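PDB 7AGM: N-acetylmuramoyl-L-alanine amidase from Mycolicibacterium smegmatis, which hydrolyses the amide bond between N-acetylmuramoyl residues and L-alanine in peptidoglycan, as a zinc-dependent cell-wall amidase of the Amidase_3 family. Local coordinates for residues S4-M9 with L70-A75; G8-L13 with R99-V104; H119-S124 with S166-L171. All blocks are in the same frame, centred on the assembly; numbering follows the deposited sequence. Where two conformers were deposited one is given.

Contact 1 of 3, residues S4-M9 with L70-A75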
ATOM      1  N   SER A   4      -2.795  -8.774  21.241  1.00 44.49           N
ATOM      2  CA  SER A   4      -3.421  -7.915  22.231  1.00 46.16           C
ATOM      3  C   SER A   4      -2.720  -6.560  22.283  1.00 32.98           C
ATOM      4  O   SER A   4      -1.663  -6.349  21.686  1.00 26.95           O
ATOM      5  CB  SER A   4      -3.395  -8.584  23.606  1.00 56.45           C
ATOM      6  OG  SER A   4      -2.064  -8.873  24.000  1.00 58.16           O
ATOM      7  N   ASN A   5      -3.337  -5.630  23.012  1.00 27.72           N
ATOM      8  CA  ASN A   5      -2.805  -4.282  23.204  1.00 24.95           C
ATOM      9  C   ASN A   5      -2.639  -3.518  21.892  1.00 22.26           C
ATOM     10  O   ASN A   5      -1.738  -2.686  21.759  1.00 23.06           O
ATOM     11  CB  ASN A   5      -1.518  -4.264  24.038  1.00 26.36           C
ATOM     12  CG  ASN A   5      -1.678  -3.482  25.326  1.00 40.11           C
ATOM     13  OD1 ASN A   5      -1.656  -2.253  25.324  1.00 49.42           O
ATOM     14  ND2 ASN A   5      -1.852  -4.191  26.432  1.00 78.01           N
ATOM     15  N   ILE A   6      -3.512  -3.775  20.917  1.00 19.29           N
ATOM     16  CA  ILE A   6      -3.500  -3.011  19.676  1.00 17.63           C
ATOM     17  C   ILE A   6      -4.689  -2.072  19.526  1.00 17.21           C
ATOM     18  O   ILE A   6      -4.606  -1.134  18.719  1.00 17.40           O
ATOM     19  CB  ILE A   6      -3.331  -3.876  18.408  1.00 18.31           C
ATOM     20  CG1 ILE A   6      -4.557  -4.753  18.163  1.00 18.89           C
ATOM     21  CG2 ILE A   6      -2.066  -4.700  18.491  1.00 18.38           C
ATOM     22  CD1 ILE A   6      -4.620  -5.282  16.745  1.00 19.96           C
ATOM     23  N   ALA A   7      -5.784  -2.290  20.252  1.00 17.65           N
ATOM     24  CA  ALA A   7      -6.912  -1.373  20.154  1.00 17.00           C
ATOM     25  C   ALA A   7      -6.458   0.031  20.529  1.00 16.89           C
ATOM     26  O   ALA A   7      -5.620   0.217  21.415  1.00 17.17           O
ATOM     27  CB  ALA A   7      -8.052  -1.829  21.062  1.00 17.51           C
ATOM     28  N   GLY A   8      -6.962   1.019  19.804  1.00 16.28           N
ATOM     29  CA  GLY A   8      -6.569   2.393  20.008  1.00 16.21           C
ATOM     30  C   GLY A   8      -5.372   2.842  19.193  1.00 15.34           C
ATOM     31  O   GLY A   8      -5.179   4.051  19.021  1.00 15.60           O
ATOM     32  N   MET A   9      -4.555   1.910  18.694  1.00 14.72           N
ATOM     33  CA  MET A   9      -3.459   2.301  17.823  1.00 14.64           C
ATOM     34  C   MET A   9      -4.007   2.837  16.504  1.00 13.89           C
ATOM     35  O   MET A   9      -5.168   2.611  16.151  1.00 14.33           O
ATOM     36  CB  MET A   9      -2.493   1.129  17.624  1.00 15.58           C
ATOM     37  CG  MET A   9      -1.815   0.712  18.941  1.00 17.68           C
ATOM     38  SD  MET A   9      -0.668  -0.674  18.775  1.00 19.50           S
ATOM     39  CE  MET A   9       0.836   0.144  18.257  1.00 20.07           C
ATOM     40  N   LEU A  70     -11.251  -4.681  15.181  1.00 20.93           N
ATOM     41  CA  LEU A  70     -10.205  -4.910  16.172  1.00 20.16           C
ATOM     42  C   LEU A  70      -9.996  -3.710  17.093  1.00 20.10           C
ATOM     43  O   LEU A  70      -9.080  -3.732  17.925  1.00 21.40           O
ATOM     44  CB  LEU A  70      -8.887  -5.276  15.475  1.00 20.21           C
ATOM     45  CG  LEU A  70      -8.897  -6.552  14.624  1.00 21.00           C
ATOM     46  CD1 LEU A  70      -7.628  -6.668  13.782  1.00 21.91           C
ATOM     47  CD2 LEU A  70      -9.068  -7.785  15.504  1.00 22.26           C
ATOM     48  N   GLY A  71     -10.821  -2.672  16.973  1.00 18.60           N
ATOM     49  CA  GLY A  71     -10.653  -1.488  17.796  1.00 17.95           C
ATOM     50  C   GLY A  71      -9.527  -0.575  17.363  1.00 16.00           C
ATOM     51  O   GLY A  71      -9.156   0.332  18.120  1.00 17.27           O
ATOM     52  N   VAL A  72      -8.971  -0.785  16.174  1.00 15.31           N
ATOM     53  CA  VAL A  72      -7.859   0.016  15.669  1.00 14.71           C
ATOM     54  C   VAL A  72      -8.428   1.257  14.986  1.00 14.85           C
ATOM     55  O   VAL A  72      -9.397   1.164  14.219  1.00 16.22           O
ATOM     56  CB  VAL A  72      -6.985  -0.811  14.707  1.00 15.89           C
ATOM     57  CG1 VAL A  72      -5.960   0.075  14.014  1.00 16.42           C
ATOM     58  CG2 VAL A  72      -6.279  -1.948  15.472  1.00 16.89           C
ATOM     59  N   ARG A  73      -7.852   2.421  15.290  1.00 13.85           N
ATOM     60  CA  ARG A  73      -8.248   3.677  14.667  1.00 13.20           C
ATOM     61  C   ARG A  73      -7.700   3.738  13.252  1.00 13.72           C
ATOM     62  O   ARG A  73      -6.564   3.325  12.999  1.00 15.01           O
ATOM     63  CB  ARG A  73      -7.658   4.858  15.440  1.00 13.30           C
ATOM     64  CG  ARG A  73      -8.183   5.057  16.852  1.00 13.72           C
ATOM     65  CD  ARG A  73      -7.479   6.254  17.494  1.00 15.10           C
ATOM     66  NE  ARG A  73      -8.219   6.856  18.600  1.00 16.10           N
ATOM     67  CZ  ARG A  73      -7.896   6.736  19.884  1.00 19.43           C
ATOM     68  NH1 ARG A  73      -6.833   6.017  20.250  1.00 21.11           N
ATOM     69  NH2 ARG A  73      -8.639   7.339  20.807  1.00 21.55           N
ATOM     70  N   THR A  74      -8.495   4.274  12.331  1.00 13.66           N
ATOM     71  CA  THR A  74      -8.045   4.415  10.956  1.00 14.07           C
ATOM     72  C   THR A  74      -8.384   5.793  10.405  1.00 14.61           C
ATOM     73  O   THR A  74      -9.325   6.467  10.849  1.00 15.77           O
ATOM     74  CB  THR A  74      -8.635   3.334  10.019  1.00 16.59           C
ATOM     75  OG1 THR A  74     -10.064   3.448   9.979  1.00 18.02           O
ATOM     76  CG2 THR A  74      -8.251   1.926  10.477  1.00 17.83           C
ATOM     77  N   ALA A  75      -7.603   6.179   9.397  1.00 14.34           N
ATOM     78  CA  ALA A  75      -7.918   7.285   8.508  1.00 14.92           C
ATOM     79  C   ALA A  75      -7.473   6.887   7.113  1.00 15.27           C
ATOM     80  O   ALA A  75      -6.585   6.047   6.956  1.00 15.10           O
ATOM     81  CB  ALA A  75      -7.231   8.594   8.914  1.00 16.34           C
TER

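Contact 2 of 3, residues G8-L13 with R99-V104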
ATOM      1  N   GLY A   8      -6.962   1.019  19.804  1.00 16.28           N
ATOM      2  CA  GLY A   8      -6.569   2.393  20.008  1.00 16.21           C
ATOM      3  C   GLY A   8      -5.372   2.842  19.193  1.00 15.34           C
ATOM      4  O   GLY A   8      -5.179   4.051  19.021  1.00 15.60           O
ATOM      5  N   MET A   9      -4.555   1.910  18.694  1.00 14.72           N
ATOM      6  CA  MET A   9      -3.459   2.301  17.823  1.00 14.64           C
ATOM      7  C   MET A   9      -4.007   2.837  16.504  1.00 13.89           C
ATOM      8  O   MET A   9      -5.168   2.611  16.151  1.00 14.33           O
ATOM      9  CB  MET A   9      -2.493   1.129  17.624  1.00 15.58           C
ATOM     10  CG  MET A   9      -1.815   0.712  18.941  1.00 17.68           C
ATOM     11  SD  MET A   9      -0.668  -0.674  18.775  1.00 19.50           S
ATOM     12  CE  MET A   9       0.836   0.144  18.257  1.00 20.07           C
ATOM     13  N   ILE A  10      -3.164   3.577  15.785  1.00 14.02           N
ATOM     14  CA  ILE A  10      -3.593   4.390  14.648  1.00 13.51           C
ATOM     15  C   ILE A  10      -2.931   3.883  13.375  1.00 13.12           C
ATOM     16  O   ILE A  10      -1.700   3.794  13.301  1.00 13.68           O
ATOM     17  CB  ILE A  10      -3.254   5.874  14.866  1.00 14.15           C
ATOM     18  CG1 ILE A  10      -3.852   6.378  16.182  1.00 16.01           C
ATOM     19  CG2 ILE A  10      -3.717   6.696  13.689  1.00 15.19           C
ATOM     20  CD1 ILE A  10      -3.213   7.653  16.659  1.00 17.74           C
ATOM     21  N   VAL A  11      -3.744   3.585  12.362  1.00 12.32           N
ATOM     22  CA  VAL A  11      -3.266   3.149  11.055  1.00 13.12           C
ATOM     23  C   VAL A  11      -3.786   4.114   9.999  1.00 12.75           C
ATOM     24  O   VAL A  11      -4.997   4.373   9.924  1.00 13.21           O
ATOM     25  CB  VAL A  11      -3.730   1.714  10.735  1.00 13.05           C
ATOM     26  CG1 VAL A  11      -3.310   1.308   9.319  1.00 14.29           C
ATOM     27  CG2 VAL A  11      -3.205   0.729  11.782  1.00 13.67           C
ATOM     28  N   PHE A  12      -2.880   4.640   9.177  1.00 11.87           N
ATOM     29  CA  PHE A  12      -3.254   5.434   8.011  1.00 12.31           C
ATOM     30  C   PHE A  12      -3.245   4.535   6.781  1.00 12.08           C
ATOM     31  O   PHE A  12      -2.238   3.866   6.501  1.00 13.11           O
ATOM     32  CB  PHE A  12      -2.286   6.602   7.818  1.00 13.85           C
ATOM     33  CG  PHE A  12      -2.689   7.545   6.714  1.00 13.43           C
ATOM     34  CD1 PHE A  12      -3.646   8.534   6.940  1.00 14.74           C
ATOM     35  CD2 PHE A  12      -2.114   7.455   5.452  1.00 13.83           C
ATOM     36  CE1 PHE A  12      -4.019   9.409   5.921  1.00 16.06           C
ATOM     37  CE2 PHE A  12      -2.477   8.330   4.441  1.00 16.04           C
ATOM     38  CZ  PHE A  12      -3.438   9.312   4.675  1.00 16.04           C
ATOM     39  N   LEU A  13      -4.371   4.511   6.058  1.00 12.30           N
ATOM     40  CA  LEU A  13      -4.560   3.659   4.889  1.00 12.90           C
ATOM     41  C   LEU A  13      -4.597   4.517   3.635  1.00 13.24           C
ATOM     42  O   LEU A  13      -5.328   5.511   3.579  1.00 14.95           O
ATOM     43  CB  LEU A  13      -5.864   2.864   5.011  1.00 13.29           C
ATOM     44  CG  LEU A  13      -5.911   1.863   6.167  1.00 13.92           C
ATOM     45  CD1 LEU A  13      -7.333   1.333   6.346  1.00 15.42           C
ATOM     46  CD2 LEU A  13      -4.917   0.719   5.936  1.00 15.11           C
ATOM     47  N   ARG A  99       0.599  11.209  12.900  1.00 14.85           N
ATOM     48  CA  ARG A  99       1.610  10.541  13.715  0.53 15.17           C
ATOM     49  C   ARG A  99       1.176   9.098  14.006  1.00 15.01           C
ATOM     50  O   ARG A  99       1.088   8.694  15.170  1.00 15.40           O
ATOM     51  CB  ARG A  99       1.888  11.307  15.006  0.53 15.61           C
ATOM     52  CG  ARG A  99       2.038  12.817  14.815  0.53 15.89           C
ATOM     53  CD  ARG A  99       2.447  13.503  16.106  0.53 16.74           C
ATOM     54  NE  ARG A  99       3.795  13.084  16.464  0.53 17.15           N
ATOM     55  CZ  ARG A  99       4.903  13.746  16.141  0.53 17.96           C
ATOM     56  NH1 ARG A  99       4.835  14.895  15.479  0.53 18.32           N
ATOM     57  NH2 ARG A  99       6.082  13.260  16.488  0.53 18.75           N
ATOM     58  N   PRO A 100       0.890   8.311  12.976  1.00 14.33           N
ATOM     59  CA  PRO A 100       0.298   6.989  13.189  1.00 14.08           C
ATOM     60  C   PRO A 100       1.329   5.972  13.651  1.00 13.92           C
ATOM     61  O   PRO A 100       2.544   6.177  13.567  1.00 15.20           O
ATOM     62  CB  PRO A 100      -0.210   6.622  11.790  1.00 14.78           C
ATOM     63  CG  PRO A 100       0.753   7.291  10.879  1.00 15.45           C
ATOM     64  CD  PRO A 100       1.158   8.572  11.551  1.00 14.51           C
ATOM     65  N   HIS A 101       0.807   4.839  14.125  1.00 13.01           N
ATOM     66  CA  HIS A 101       1.660   3.701  14.438  1.00 13.70           C
ATOM     67  C   HIS A 101       2.029   2.884  13.208  1.00 14.05           C
ATOM     68  O   HIS A 101       3.043   2.177  13.228  1.00 15.11           O
ATOM     69  CB  HIS A 101       0.980   2.818  15.482  1.00 14.48           C
ATOM     70  CG  HIS A 101       0.699   3.539  16.755  1.00 15.14           C
ATOM     71  ND1 HIS A 101      -0.523   4.111  17.034  1.00 15.68           N
ATOM     72  CD2 HIS A 101       1.508   3.844  17.795  1.00 16.97           C
ATOM     73  CE1 HIS A 101      -0.464   4.706  18.214  1.00 16.54           C
ATOM     74  NE2 HIS A 101       0.757   4.557  18.697  1.00 17.75           N
ATOM     75  N   ALA A 102       1.222   2.942  12.152  1.00 13.56           N
ATOM     76  CA  ALA A 102       1.520   2.221  10.926  1.00 13.29           C
ATOM     77  C   ALA A 102       0.838   2.924   9.768  1.00 12.44           C
ATOM     78  O   ALA A 102      -0.271   3.447   9.916  1.00 12.48           O
ATOM     79  CB  ALA A 102       1.028   0.767  10.988  1.00 13.85           C
ATOM     80  N   ILE A 103       1.510   2.926   8.621  1.00 12.39           N
ATOM     81  CA  ILE A 103       0.978   3.447   7.367  1.00 11.80           C
ATOM     82  C   ILE A 103       1.061   2.334   6.336  1.00 11.53           C
ATOM     83  O   ILE A 103       2.115   1.715   6.175  1.00 12.60           O
ATOM     84  CB  ILE A 103       1.789   4.665   6.893  1.00 12.49           C
ATOM     85  CG1 ILE A 103       1.790   5.761   7.966  1.00 13.00           C
ATOM     86  CG2 ILE A 103       1.286   5.149   5.540  1.00 13.72           C
ATOM     87  CD1 ILE A 103       2.933   6.803   7.785  1.00 13.79           C
ATOM     88  N   VAL A 104      -0.038   2.077   5.633  1.00 11.71           N
ATOM     89  CA  VAL A 104      -0.028   1.097   4.546  1.00 12.31           C
ATOM     90  C   VAL A 104      -0.626   1.734   3.302  1.00 12.36           C
ATOM     91  O   VAL A 104      -1.781   2.178   3.325  1.00 13.59           O
ATOM     92  CB  VAL A 104      -0.771  -0.207   4.896  1.00 13.28           C
ATOM     93  CG1 VAL A 104      -0.678  -1.197   3.732  1.00 14.31           C
ATOM     94  CG2 VAL A 104      -0.220  -0.820   6.173  1.00 14.96           C
TER

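Contact 3 of 3, residues H119-S124 with S166-L171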
ATOM      1  N   HIS A 119       4.591  -7.925  -3.846  1.00 13.34           N
ATOM      2  CA  HIS A 119       5.839  -7.434  -3.277  1.00 14.81           C
ATOM      3  C   HIS A 119       5.562  -6.259  -2.350  1.00 14.78           C
ATOM      4  O   HIS A 119       4.611  -5.492  -2.551  1.00 16.19           O
ATOM      5  CB  HIS A 119       6.974  -7.211  -4.316  1.00 29.99           C
ATOM      6  CG  HIS A 119       6.689  -6.175  -5.363  1.00 29.99           C
ATOM      7  ND1 HIS A 119       5.700  -6.318  -6.314  1.00 29.99           N
ATOM      8  CD2 HIS A 119       7.318  -5.010  -5.651  1.00 29.99           C
ATOM      9  CE1 HIS A 119       5.708  -5.267  -7.117  1.00 29.99           C
ATOM     10  NE2 HIS A 119       6.683  -4.459  -6.737  1.00 29.99           N
ATOM     11  N   VAL A 120       6.378  -6.166  -1.299  1.00 13.20           N
ATOM     12  CA  VAL A 120       6.240  -5.156  -0.254  1.00 13.16           C
ATOM     13  C   VAL A 120       7.415  -4.202  -0.381  1.00 13.13           C
ATOM     14  O   VAL A 120       8.575  -4.613  -0.246  1.00 14.00           O
ATOM     15  CB  VAL A 120       6.178  -5.771   1.153  1.00 13.85           C
ATOM     16  CG1 VAL A 120       6.029  -4.666   2.215  1.00 14.39           C
ATOM     17  CG2 VAL A 120       5.027  -6.775   1.253  1.00 14.32           C
ATOM     18  N   LEU A 121       7.111  -2.933  -0.646  1.00 13.37           N
ATOM     19  CA  LEU A 121       8.117  -1.897  -0.835  1.00 13.34           C
ATOM     20  C   LEU A 121       8.345  -1.139   0.463  1.00 13.04           C
ATOM     21  O   LEU A 121       7.408  -0.875   1.224  1.00 13.25           O
ATOM     22  CB  LEU A 121       7.682  -0.896  -1.907  1.00 14.13           C
ATOM     23  CG  LEU A 121       7.601  -1.335  -3.375  1.00 15.25           C
ATOM     24  CD1 LEU A 121       6.549  -2.424  -3.634  1.00 16.49           C
ATOM     25  CD2 LEU A 121       7.339  -0.112  -4.244  1.00 16.63           C
ATOM     26  N   TYR A 122       9.599  -0.761   0.699  1.00 12.58           N
ATOM     27  CA  TYR A 122       9.928   0.070   1.846  1.00 13.36           C
ATOM     28  C   TYR A 122      11.075   0.997   1.471  1.00 13.38           C
ATOM     29  O   TYR A 122      11.897   0.677   0.607  1.00 13.78           O
ATOM     30  CB  TYR A 122      10.256  -0.771   3.085  1.00 15.13           C
ATOM     31  CG  TYR A 122      11.428  -1.714   2.917  1.00 16.44           C
ATOM     32  CD1 TYR A 122      11.271  -2.956   2.308  1.00 18.21           C
ATOM     33  CD2 TYR A 122      12.701  -1.366   3.383  1.00 17.55           C
ATOM     34  CE1 TYR A 122      12.353  -3.820   2.163  1.00 20.44           C
ATOM     35  CE2 TYR A 122      13.774  -2.217   3.250  1.00 20.16           C
ATOM     36  CZ  TYR A 122      13.604  -3.441   2.639  1.00 21.54           C
ATOM     37  OH  TYR A 122      14.707  -4.260   2.521  1.00 23.61           O
ATOM     38  N   SER A 123      11.122   2.151   2.131  1.00 13.65           N
ATOM     39  CA  SER A 123      12.122   3.161   1.812  1.00 14.15           C
ATOM     40  C   SER A 123      13.526   2.665   2.124  1.00 14.90           C
ATOM     41  O   SER A 123      13.821   2.245   3.246  1.00 15.60           O
ATOM     42  CB  SER A 123      11.853   4.438   2.607  1.00 14.62           C
ATOM     43  OG  SER A 123      12.804   5.430   2.249  1.00 15.00           O
ATOM     44  N   SER A 124      14.390   2.741   1.127  1.00 15.05           N
ATOM     45  CA  SER A 124      15.789   2.372   1.288  1.00 16.41           C
ATOM     46  C   SER A 124      16.606   3.087   0.221  1.00 16.63           C
ATOM     47  O   SER A 124      16.212   3.097  -0.948  1.00 17.34           O
ATOM     48  CB  SER A 124      15.955   0.859   1.167  1.00 18.72           C
ATOM     49  OG  SER A 124      17.310   0.486   1.354  1.00 20.97           O
ATOM     50  N   SER A 166      13.920   3.482  -3.455  1.00 16.47           N
ATOM     51  CA  SER A 166      14.229   4.876  -3.162  1.00 17.56           C
ATOM     52  C   SER A 166      13.367   5.862  -3.939  1.00 17.45           C
ATOM     53  O   SER A 166      13.470   7.073  -3.702  1.00 17.81           O
ATOM     54  CB  SER A 166      15.714   5.176  -3.423  1.00 18.71           C
ATOM     55  OG  SER A 166      16.032   5.097  -4.803  1.00 20.08           O
ATOM     56  N   ASP A 167      12.513   5.389  -4.847  1.00 18.00           N
ATOM     57  CA  ASP A 167      11.831   6.257  -5.795  1.00 17.49           C
ATOM     58  C   ASP A 167      10.364   6.515  -5.465  1.00 16.88           C
ATOM     59  O   ASP A 167       9.681   7.156  -6.267  1.00 18.97           O
ATOM     60  CB  ASP A 167      11.937   5.687  -7.216  1.00 18.43           C
ATOM     61  CG  ASP A 167      11.326   4.297  -7.341  1.00 22.49           C
ATOM     62  OD1 ASP A 167      11.562   3.448  -6.460  1.00 22.64           O
ATOM     63  OD2 ASP A 167      10.610   4.040  -8.334  1.00 27.59           O
ATOM     64  N   ILE A 168       9.861   6.052  -4.316  1.00 15.54           N
ATOM     65  CA  ILE A 168       8.450   6.212  -3.955  1.00 15.15           C
ATOM     66  C   ILE A 168       8.340   7.390  -2.991  1.00 15.13           C
ATOM     67  O   ILE A 168       8.794   7.305  -1.842  1.00 14.72           O
ATOM     68  CB  ILE A 168       7.868   4.939  -3.319  1.00 16.21           C
ATOM     69  CG1 ILE A 168       8.094   3.701  -4.201  1.00 18.97           C
ATOM     70  CG2 ILE A 168       6.370   5.143  -2.997  1.00 15.49           C
ATOM     71  CD1 ILE A 168       7.540   3.825  -5.602  1.00 19.88           C
ATOM     72  N   ALA A 169       7.707   8.481  -3.439  1.00 16.29           N
ATOM     73  CA  ALA A 169       7.609   9.684  -2.612  1.00 16.96           C
ATOM     74  C   ALA A 169       6.906   9.411  -1.285  1.00 16.37           C
ATOM     75  O   ALA A 169       7.330   9.908  -0.234  1.00 17.37           O
ATOM     76  CB  ALA A 169       6.901  10.800  -3.387  1.00 18.40           C
ATOM     77  N   GLY A 170       5.824   8.630  -1.304  1.00 15.56           N
ATOM     78  CA  GLY A 170       5.098   8.374  -0.070  1.00 16.16           C
ATOM     79  C   GLY A 170       5.926   7.642   0.970  1.00 15.74           C
ATOM     80  O   GLY A 170       5.781   7.888   2.171  1.00 16.36           O
ATOM     81  N   LEU A 171       6.805   6.738   0.529  1.00 14.49           N
ATOM     82  CA  LEU A 171       7.726   6.056   1.435  1.00 14.13           C
ATOM     83  C   LEU A 171       8.871   6.968   1.860  1.00 14.05           C
ATOM     84  O   LEU A 171       9.209   7.035   3.050  1.00 14.90           O
ATOM     85  CB  LEU A 171       8.267   4.792   0.763  1.00 13.75           C
ATOM     86  CG  LEU A 171       7.232   3.671   0.572  1.00 13.30           C
ATOM     87  CD1 LEU A 171       7.845   2.544  -0.241  1.00 13.98           C
ATOM     88  CD2 LEU A 171       6.695   3.137   1.887  1.00 14.26           C
TER

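Contact 1 of 3, residues S4-M9 with L70-A75
Arg73 reaches from the start of strand 73-76 to the loop ahead of strand 10-15. Its CB lies 3.4 Å from Met9 O. CG passes both Gly8 O and Met9 O, at nearly equal distances. CD passes Gly8 O at 3.5 Å, and the chain, extended from CG to NE, runs on past that oxygen. The guanidinium then turns back (chi4 107°), and NH1 bonds Gly8 O at 2.8 Å. The oxygen lies at the edge of the guanidinium, close to its plane, and NH1 comes in on a lone pair in the carbonyl plane. The N-H...O angle of 149° is moderately bent.

Two backbone bonds flank this grip. Gly8 N bonds Gly71 O at 2.8 Å. Arg73 N bonds Met9 O at 2.8 Å. The same residue therefore holds the loop by its backbone and by its side chain.

Two reversals of the chain meet here. Residues 6 to 9 form a type II beta turn, closed by Met9 N to Ile6 O and with Gly8 at its positive-phi position. Gly71 ends helix 52-69 in a Schellman motif, and the chain then enters strand 73-76, an outermost strand of the mixed sheet. Ala7 CA makes a CA-H...O contact with Gly71 O at 3.5 Å.

Val72 splits its two branches between Met9 and Ile6. Its CG1 is anti to the backbone N (chi1 171°) and lies 3.4 Å from Met9 O. The other branch, CG2, meets Ile6 O and Ile6 CD1, the latter at 3.9 Å. Ile6 CD1 also reaches Leu70 CD1, more loosely. Leu216 of helix 198-219 touches Ile6, Met9 and Val72, and Leu67 of helix 52-69 packs on Val72.

Contact 2 of 3, residues G8-L13 with R99-V104
Ile10 and His101 are joined by both backbone and side chain. Ile10 N gives its hydrogen to His101 ND1 at 3.0 Å. The donor lies in the ring plane, at the edge, so ND1 is the acceptor here and carries no proton in this bond. Ile10 O accepts twice. His101 N binds it at 2.8 Å with a bent N-H...O angle of 134°, and Ala102 N makes a longer bond to it, 3.3 Å. Both backbone polar atoms of Ile10 are thus satisfied at the start of the strand.

Regular parallel pairing follows. Phe12 N donates to Ala102 O at 3.0 Å, and Phe12 O accepts from Val104 N, also at 3.0 Å. Ala102 O also receives a CA-H...O contact from Val11 CA, and Phe12 O one from Ile103 CA. Each of these two oxygens therefore has a second, weaker partner.

The bent end of Met9 (chi3 84°) carries CE over the His101 ring in an off-centre CH-pi contact, 4.1 Å from the centroid. Ile10 CG2 meets Pro100 CB across a right-angled approach. Phe12 turns its ring edge to Ile103 CG2 at 4.1 Å.

Strand 10-15 lies between strands 73-76 and 102-109 in a mixed sheet with helices on both faces. Phe12 and Ile103 point to helix 88-98, where both touch Ala95. On the other face Leu13 packs on helix 52-69, Val104 touches Ile212 of helix 198-219, and Val11 reaches both helices.

Contact 3 of 3, residues H119-S124 with S166-L171
Leu171 turns its CG anti to its own carbonyl carbon (chi1 -69°), and its extended chain carries CD1 onto the backbone of strand 119-123. Leu121 has a similar first torsion, but its chi2 of 64° folds CD1 aside and leaves CD2 anti to CA, extended toward Ile168. Leu121 CB meets Leu171 CD1 at 3.8 Å. That methyl group also lies 3.7 Å from Leu121 O and 3.8 Å from Tyr122 CA. It therefore rests on the strand itself as much as on a side chain. Leu171 CD2 stays close to the same carbonyl oxygen, a little farther away.

At the far end of Leu121, CD2 approaches Ile168 CG1 at 3.9 Å. Ile168 CD1 is slightly more distant from the same methyl. The two side chains cross at about a right angle, and CD2 does the touching for the leucine.

The segments join strand 119-123 to the short helix 169-173, with Ile168 at the N-cap position. Strand 119-123, helix 134-148 and strand 162-165 form a beta-alpha-beta crossover between parallel neighbours, the helix packing on Val120 and Tyr122. Helix 169-173 comes straight after the second strand, an outermost one of the mixed sheet. The zinc site of His17, Glu52 and His107 is near: the side chain of Ile168 is about 8 Å from the zinc ion.

Farther along, Ser123 CB packs against Leu171 O at 3.7 Å and Leu171 CB at 4.0 Å. The Ser123 hydroxyl has its polar partner outside the two segments, in a hydrogen bond with Gln131 OE1. Ser124 O lies 3.3 Å from Ser166 CB. Beyond them, Tyr122 and Ser124 pair through their backbones with Arg165, while Asp167 OD1 forms a salt bridge with the Arg165 side chain.

Overall arrangement
Near the N terminus, residues 4-9 lead into strand 10-15 and serve two contacts before that strand is complete. Contact 1 closes the shorter loop, bringing residues 70-75 back after helix 52-69. Contact 2 begins within the same N-terminal run of the chain and closes a longer loop at 99-104. The two loops overlap, sharing Gly8 and Met9, and the second closes later. Together they place strand 10-15 between its two neighbours, and their centres are 9 Å apart. Contact 3 opens later and closes a separate loop from strand 119-123 to helix 169-173. It crosses neither of the others. Its centre is about 17 Å from that of contact 2, toward the opposite edge of the same sheet.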